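Local structure of glycosyl hydrolase family 2, TIM barrel domain protein (Faecalibacterium prausnitzii A2-165, 6ED2) at residues 35-40 / 204-209; 191-196 / 584-589. The protein probably hydrolyses beta-D-glucuronides, releasing glucuronic acid, as a family 2 glycoside hydrolase (beta-glucuronidase) of a human gut bacterium. One frame throughout, in Å; residues are numbered along the deposited sequence.

Interaction 1. Residues 35-40 / 204-209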
loop_
_atom_site.group_PDB
_atom_site.type_symbol
_atom_site.label_atom_id
_atom_site.label_comp_id
_atom_site.label_asym_id
_atom_site.label_seq_id
_atom_site.Cartn_x
_atom_site.Cartn_y
_atom_site.Cartn_z
ATOM N N THR A 35 48.419 19.903 -9.533
ATOM C CA THR A 35 49.518 20.849 -9.436
ATOM C C THR A 35 49.282 22.085 -10.293
ATOM O O THR A 35 49.582 23.205 -9.862
ATOM C CB THR A 35 50.814 20.169 -9.859
ATOM O OG1 THR A 35 51.148 19.165 -8.897
ATOM C CG2 THR A 35 51.946 21.179 -9.955
ATOM N N THR A 36 48.703 21.893 -11.491
ATOM C CA THR A 36 48.580 22.953 -12.485
ATOM C C THR A 36 47.152 23.330 -12.839
ATOM O O THR A 36 46.954 24.292 -13.595
ATOM C CB THR A 36 49.279 22.542 -13.787
ATOM O OG1 THR A 36 48.655 21.352 -14.276
ATOM C CG2 THR A 36 50.756 22.252 -13.547
ATOM N N ARG A 37 46.155 22.595 -12.368
ATOM C CA ARG A 37 44.771 22.862 -12.738
ATOM C C ARG A 37 43.972 23.264 -11.509
ATOM O O ARG A 37 44.078 22.629 -10.452
ATOM C CB ARG A 37 44.141 21.639 -13.401
ATOM C CG ARG A 37 44.863 21.207 -14.696
ATOM C CD ARG A 37 44.176 19.996 -15.332
ATOM N NE ARG A 37 44.854 19.553 -16.554
ATOM C CZ ARG A 37 44.230 18.975 -17.577
ATOM N NH1 ARG A 37 42.912 18.773 -17.520
ATOM N NH2 ARG A 37 44.916 18.602 -18.656
ATOM N N ARG A 38 43.180 24.311 -11.651
ATOM C CA ARG A 38 42.245 24.721 -10.616
ATOM C C ARG A 38 40.852 24.235 -10.983
ATOM O O ARG A 38 40.517 24.084 -12.164
ATOM C CB ARG A 38 42.255 26.239 -10.440
ATOM C CG ARG A 38 43.643 26.799 -10.195
ATOM C CD ARG A 38 44.360 26.039 -9.103
ATOM N NE ARG A 38 45.758 26.474 -8.955
ATOM C CZ ARG A 38 46.827 25.673 -9.012
ATOM N NH1 ARG A 38 46.688 24.363 -9.216
ATOM N NH2 ARG A 38 48.046 26.182 -8.850
ATOM N N LEU A 39 40.042 23.993 -9.957
ATOM C CA LEU A 39 38.722 23.398 -10.132
ATOM C C LEU A 39 37.756 24.004 -9.120
ATOM O O LEU A 39 37.989 23.928 -7.910
ATOM C CB LEU A 39 38.803 21.878 -9.964
ATOM C CG LEU A 39 37.488 21.133 -10.202
ATOM C CD1 LEU A 39 36.984 21.423 -11.595
ATOM C CD2 LEU A 39 37.663 19.646 -9.971
ATOM N N ILE A 40 36.657 24.571 -9.609
ATOM C CA ILE A 40 35.634 25.159 -8.753
ATOM C C ILE A 40 34.268 24.655 -9.202
ATOM O O ILE A 40 33.856 24.909 -10.338
ATOM C CB ILE A 40 35.673 26.694 -8.794
ATOM C CG1 ILE A 40 37.021 27.195 -8.274
ATOM C CG2 ILE A 40 34.521 27.277 -7.954
ATOM C CD1 ILE A 40 37.121 28.717 -8.187
ATOM N N ALA A 204 40.538 26.406 -14.257
ATOM C CA ALA A 204 41.687 27.143 -14.764
ATOM C C ALA A 204 42.704 26.106 -15.216
ATOM O O ALA A 204 43.140 25.273 -14.414
ATOM C CB ALA A 204 42.275 28.078 -13.703
ATOM N N LEU A 205 43.030 26.115 -16.511
ATOM C CA LEU A 205 43.883 25.088 -17.105
ATOM C C LEU A 205 45.055 25.736 -17.830
ATOM O O LEU A 205 44.894 26.802 -18.439
ATOM C CB LEU A 205 43.084 24.226 -18.093
ATOM C CG LEU A 205 41.771 23.633 -17.582
ATOM C CD1 LEU A 205 40.990 23.031 -18.719
ATOM C CD2 LEU A 205 42.049 22.598 -16.507
ATOM N N PRO A 206 46.233 25.125 -17.796
ATOM C CA PRO A 206 47.350 25.649 -18.596
ATOM C C PRO A 206 46.985 25.644 -20.078
ATOM O O PRO A 206 46.247 24.782 -20.561
ATOM C CB PRO A 206 48.504 24.675 -18.299
ATOM C CG PRO A 206 48.075 23.883 -17.106
ATOM C CD PRO A 206 46.564 23.839 -17.161
ATOM N N LYS A 207 47.490 26.644 -20.799
ATOM C CA LYS A 207 47.179 26.735 -22.217
ATOM C C LYS A 207 47.745 25.555 -23.003
ATOM O O LYS A 207 47.139 25.125 -23.985
ATOM C CB LYS A 207 47.668 28.080 -22.749
ATOM C CG LYS A 207 46.589 29.141 -22.519
ATOM C CD LYS A 207 47.117 30.536 -22.373
ATOM C CE LYS A 207 45.968 31.508 -22.418
ATOM N NZ LYS A 207 46.476 32.890 -22.517
ATOM N N GLU A 208 48.867 24.996 -22.571
ATOM C CA GLU A 208 49.359 23.739 -23.098
ATOM C C GLU A 208 49.046 22.639 -22.090
ATOM O O GLU A 208 49.552 22.663 -20.965
ATOM C CB GLU A 208 50.861 23.800 -23.367
ATOM C CG GLU A 208 51.368 22.514 -23.996
ATOM C CD GLU A 208 52.859 22.520 -24.301
ATOM O OE1 GLU A 208 53.487 23.596 -24.204
ATOM O OE2 GLU A 208 53.395 21.442 -24.661
ATOM N N ARG A 209 48.242 21.658 -22.492
ATOM C CA ARG A 209 47.758 20.709 -21.501
ATOM C C ARG A 209 47.429 19.369 -22.141
ATOM O O ARG A 209 47.228 19.265 -23.351
ATOM C CB ARG A 209 46.515 21.248 -20.799
ATOM C CG ARG A 209 45.388 21.600 -21.773
ATOM C CD ARG A 209 44.156 21.960 -20.990
ATOM N NE ARG A 209 43.062 22.475 -21.804
ATOM C CZ ARG A 209 42.975 23.720 -22.251
ATOM N NH1 ARG A 209 43.953 24.593 -22.012
ATOM N NH2 ARG A 209 41.919 24.086 -22.961
#

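Interaction 2. Residues 191-196 / 584-589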
loop_
_atom_site.group_PDB
_atom_site.type_symbol
_atom_site.label_atom_id
_atom_site.label_comp_id
_atom_site.label_asym_id
_atom_site.label_seq_id
_atom_site.Cartn_x
_atom_site.Cartn_y
_atom_site.Cartn_z
ATOM N N TYR A 191 10.565 8.617 -18.939
ATOM C CA TYR A 191 10.099 9.994 -18.941
ATOM C C TYR A 191 11.163 10.932 -19.522
ATOM O O TYR A 191 12.368 10.744 -19.324
ATOM C CB TYR A 191 9.721 10.436 -17.523
ATOM C CG TYR A 191 8.908 11.721 -17.498
ATOM C CD1 TYR A 191 7.522 11.687 -17.582
ATOM C CD2 TYR A 191 9.531 12.973 -17.422
ATOM C CE1 TYR A 191 6.765 12.860 -17.580
ATOM C CE2 TYR A 191 8.781 14.156 -17.425
ATOM C CZ TYR A 191 7.400 14.082 -17.510
ATOM O OH TYR A 191 6.640 15.237 -17.514
ATOM N N ASN A 192 10.709 11.963 -20.232
ATOM C CA ASN A 192 11.622 12.893 -20.904
ATOM C C ASN A 192 12.180 13.938 -19.927
ATOM O O ASN A 192 12.033 15.143 -20.110
ATOM C CB ASN A 192 10.917 13.565 -22.079
ATOM C CG ASN A 192 11.887 14.320 -22.988
ATOM O OD1 ASN A 192 12.976 13.829 -23.289
ATOM N ND2 ASN A 192 11.495 15.517 -23.423
ATOM N N TYR A 193 12.839 13.453 -18.875
ATOM C CA TYR A 193 13.479 14.349 -17.916
ATOM C C TYR A 193 14.527 15.213 -18.615
ATOM O O TYR A 193 15.374 14.704 -19.358
ATOM C CB TYR A 193 14.140 13.542 -16.797
ATOM C CG TYR A 193 13.174 13.019 -15.748
ATOM C CD1 TYR A 193 12.308 13.885 -15.075
ATOM C CD2 TYR A 193 13.128 11.660 -15.437
ATOM C CE1 TYR A 193 11.415 13.406 -14.118
ATOM C CE2 TYR A 193 12.245 11.169 -14.496
ATOM C CZ TYR A 193 11.391 12.044 -13.836
ATOM O OH TYR A 193 10.526 11.543 -12.890
ATOM N N ALA A 194 14.475 16.522 -18.382
ATOM C CA ALA A 194 15.494 17.415 -18.909
ATOM C C ALA A 194 15.878 18.429 -17.839
ATOM O O ALA A 194 15.272 18.496 -16.770
ATOM C CB ALA A 194 15.026 18.123 -20.175
ATOM N N GLY A 195 16.895 19.226 -18.147
ATOM C CA GLY A 195 17.458 20.146 -17.181
ATOM C C GLY A 195 18.963 20.068 -17.220
ATOM O O GLY A 195 19.532 19.711 -18.255
ATOM N N ILE A 196 19.626 20.387 -16.113
ATOM C CA ILE A 196 21.069 20.232 -15.999
ATOM C C ILE A 196 21.305 19.155 -14.953
ATOM O O ILE A 196 21.207 19.402 -13.744
ATOM C CB ILE A 196 21.776 21.539 -15.637
ATOM C CG1 ILE A 196 21.496 22.595 -16.691
ATOM C CG2 ILE A 196 23.280 21.316 -15.554
ATOM C CD1 ILE A 196 22.374 23.809 -16.532
ATOM N N ASP A 584 12.142 0.656 -9.687
ATOM C CA ASP A 584 11.021 1.364 -10.295
ATOM C C ASP A 584 11.466 2.755 -10.729
ATOM O O ASP A 584 12.219 3.426 -10.017
ATOM C CB ASP A 584 9.841 1.492 -9.315
ATOM C CG ASP A 584 9.334 0.133 -8.773
ATOM O OD1 ASP A 584 9.452 -0.915 -9.459
ATOM O OD2 ASP A 584 8.790 0.136 -7.639
ATOM N N PHE A 585 11.006 3.183 -11.907
ATOM C CA PHE A 585 11.461 4.439 -12.488
ATOM C C PHE A 585 10.304 5.071 -13.236
ATOM O O PHE A 585 9.298 4.415 -13.532
ATOM C CB PHE A 585 12.675 4.237 -13.422
ATOM C CG PHE A 585 12.393 3.355 -14.632
ATOM C CD1 PHE A 585 11.964 3.909 -15.829
ATOM C CD2 PHE A 585 12.574 1.980 -14.569
ATOM C CE1 PHE A 585 11.701 3.105 -16.937
ATOM C CE2 PHE A 585 12.320 1.163 -15.679
ATOM C CZ PHE A 585 11.889 1.729 -16.867
ATOM N N GLN A 586 10.470 6.353 -13.562
ATOM C CA GLN A 586 9.396 7.146 -14.143
ATOM C C GLN A 586 9.342 6.995 -15.663
ATOM O O GLN A 586 10.371 7.034 -16.349
ATOM C CB GLN A 586 9.560 8.625 -13.794
ATOM C CG GLN A 586 8.270 9.400 -13.960
ATOM C CD GLN A 586 7.200 8.850 -13.042
ATOM O OE1 GLN A 586 7.448 8.650 -11.852
ATOM N NE2 GLN A 586 6.023 8.555 -13.591
ATOM N N THR A 587 8.130 6.864 -16.174
ATOM C CA THR A 587 7.802 6.833 -17.597
ATOM C C THR A 587 6.799 7.942 -17.874
ATOM O O THR A 587 6.308 8.601 -16.958
ATOM C CB THR A 587 7.203 5.481 -18.000
ATOM O OG1 THR A 587 5.903 5.352 -17.400
ATOM C CG2 THR A 587 8.099 4.325 -17.529
ATOM N N THR A 588 6.466 8.130 -19.144
ATOM C CA THR A 588 5.335 8.981 -19.473
ATOM C C THR A 588 4.042 8.359 -18.947
ATOM O O THR A 588 3.986 7.167 -18.629
ATOM C CB THR A 588 5.238 9.179 -20.984
ATOM O OG1 THR A 588 5.208 7.894 -21.610
ATOM C CG2 THR A 588 6.453 9.944 -21.495
ATOM N N GLU A 589 3.000 9.185 -18.842
ATOM C CA GLU A 589 1.706 8.703 -18.370
ATOM C C GLU A 589 1.087 7.744 -19.382
ATOM O O GLU A 589 1.257 7.895 -20.590
ATOM C CB GLU A 589 0.737 9.863 -18.138
ATOM C CG GLU A 589 1.109 10.802 -17.005
ATOM C CD GLU A 589 -0.043 11.722 -16.588
ATOM O OE1 GLU A 589 -1.196 11.246 -16.447
ATOM O OE2 GLU A 589 0.209 12.931 -16.404
#

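Interaction 1. Residues 35-40 / 204-209
Arg37 lays its aliphatic chain across the end of Leu205, where CD of the arginine meets the CD2 methyl of Leu205 at 3.6 Å. The chain is extended from CG to NE, with CG beside the backbone N (chi1 -61°), and this carries the guanidinium past Leu205 to Arg209. There NH2 of Arg37 comes within 3.8 Å of CB of Arg209, while CD of Arg209 lies over one face of the Arg37 guanidinium. The two guanidinium planes stand almost perpendicular, and both like charges have acidic partners: Arg37 NH2 forms a salt bridge with Asp289, Arg209 NH1 one with Asp109. Arg209 NH1 also donates to O of Pro206 at 2.7 Å, in the plane of its own guanidinium, which ties the turn after Pro206 back on itself.

Ala204 is the other main surface. Its backbone exchanges two hydrogen bonds with Arg38: N of Arg38 to O of Ala204 at 2.9 Å and N of Ala204 to O of Arg38 at 3.1 Å. The CB atoms of Arg38 and Ala204 touch at 3.7 Å on the same face of the sheet, where both side chains also touch Trp105. Beyond CB the Arg38 chain bends away at chi2; its NE pairs with Glu104 of the second subunit and its NH1 turns back to O of Thr35. At the far end the Pro206 ring packs on Thr36, with CG of Pro206 3.8 Å from CB of Thr36. The Arg38-Ala204 couple is a hydrogen-bonded antiparallel pair joining strands 38-51 and 200-205, part of the beta-sandwich sugar-binding domain of family 2 glycoside hydrolases.

Interaction 2. Residues 191-196 / 584-589
Tyr191 holds CG trans to its own backbone N (chi1 -166°), which sets one edge of its ring against the carbonyl of Thr587. Gln586 also has CG trans to N (chi1 -161°), placing CG between OH of Tyr193 and CB of Tyr191; the bend at chi2 then swings the amide off Tyr193, and NE2 makes a weak bond to O of Thr587. The one hydrogen bond between the segments runs from N of Tyr191 to O of Gln586, 3.0 Å long and fairly straight at 162°. Next to it, CD1 of Tyr191 lies 3.4 Å from O of Thr587, which approaches the ring edge near its plane. CB of Tyr191 is 4.0 Å from CG of Gln586, and CA of Thr588 comes as near to CD1 of the ring.

Tyr193 crosses Gln586 at about a right angle. Its OH sits 3.2 Å from CB of Gln586, a polar atom against the aliphatic stem, while CD2 of Tyr191 lies over one face of the Tyr193 ring, offset toward the rim. That hydroxyl is satisfied elsewhere, by Asp79 and Arg604, and the hydroxyl of Tyr191 by Arg87. A phenylalanine in place of Tyr193 removes the hydroxyl and would probably leave Asp79 and Arg604 without their shared partner and CB and CG of Gln586 less closely packed.

On the other segment, OG1 of Thr587 donates to O of Thr588 at 2.9 Å, bracing the backbone that receives the ring of Tyr191. The chemistry of this buried contact between the sugar-binding and TIM-barrel domains is thus mixed: a single main-chain bond links the segments, Tyr191 is also held by Arg87 and Arg330, its ring edge meets a carbonyl, the aliphatic part of Gln586 packs against both tyrosines, and the phenol oxygens find polar partners beyond the two segments.

How the interactions relate
The segments alternate along the chain: 35-40 comes first, then 191-196, 204-209 and, far later, 584-589. The centres of the two interactions lie 36 Å apart and the nearest atoms about 12 Å apart, so the two contacts do not touch. They are connected by a short piece of chain, since strand 195-196, in interaction 2, is followed directly by strand 200-205, which enters interaction 1. Interaction 1 closes the first strand of the sugar-binding domain onto one of its last, and its side chains touch strand 286-295 of the next, four-stranded antiparallel sheet. Interaction 2 joins the sugar-binding domain to the loop after barrel strand 574-580. One stretch of the sugar-binding domain thus faces both neighbouring domains.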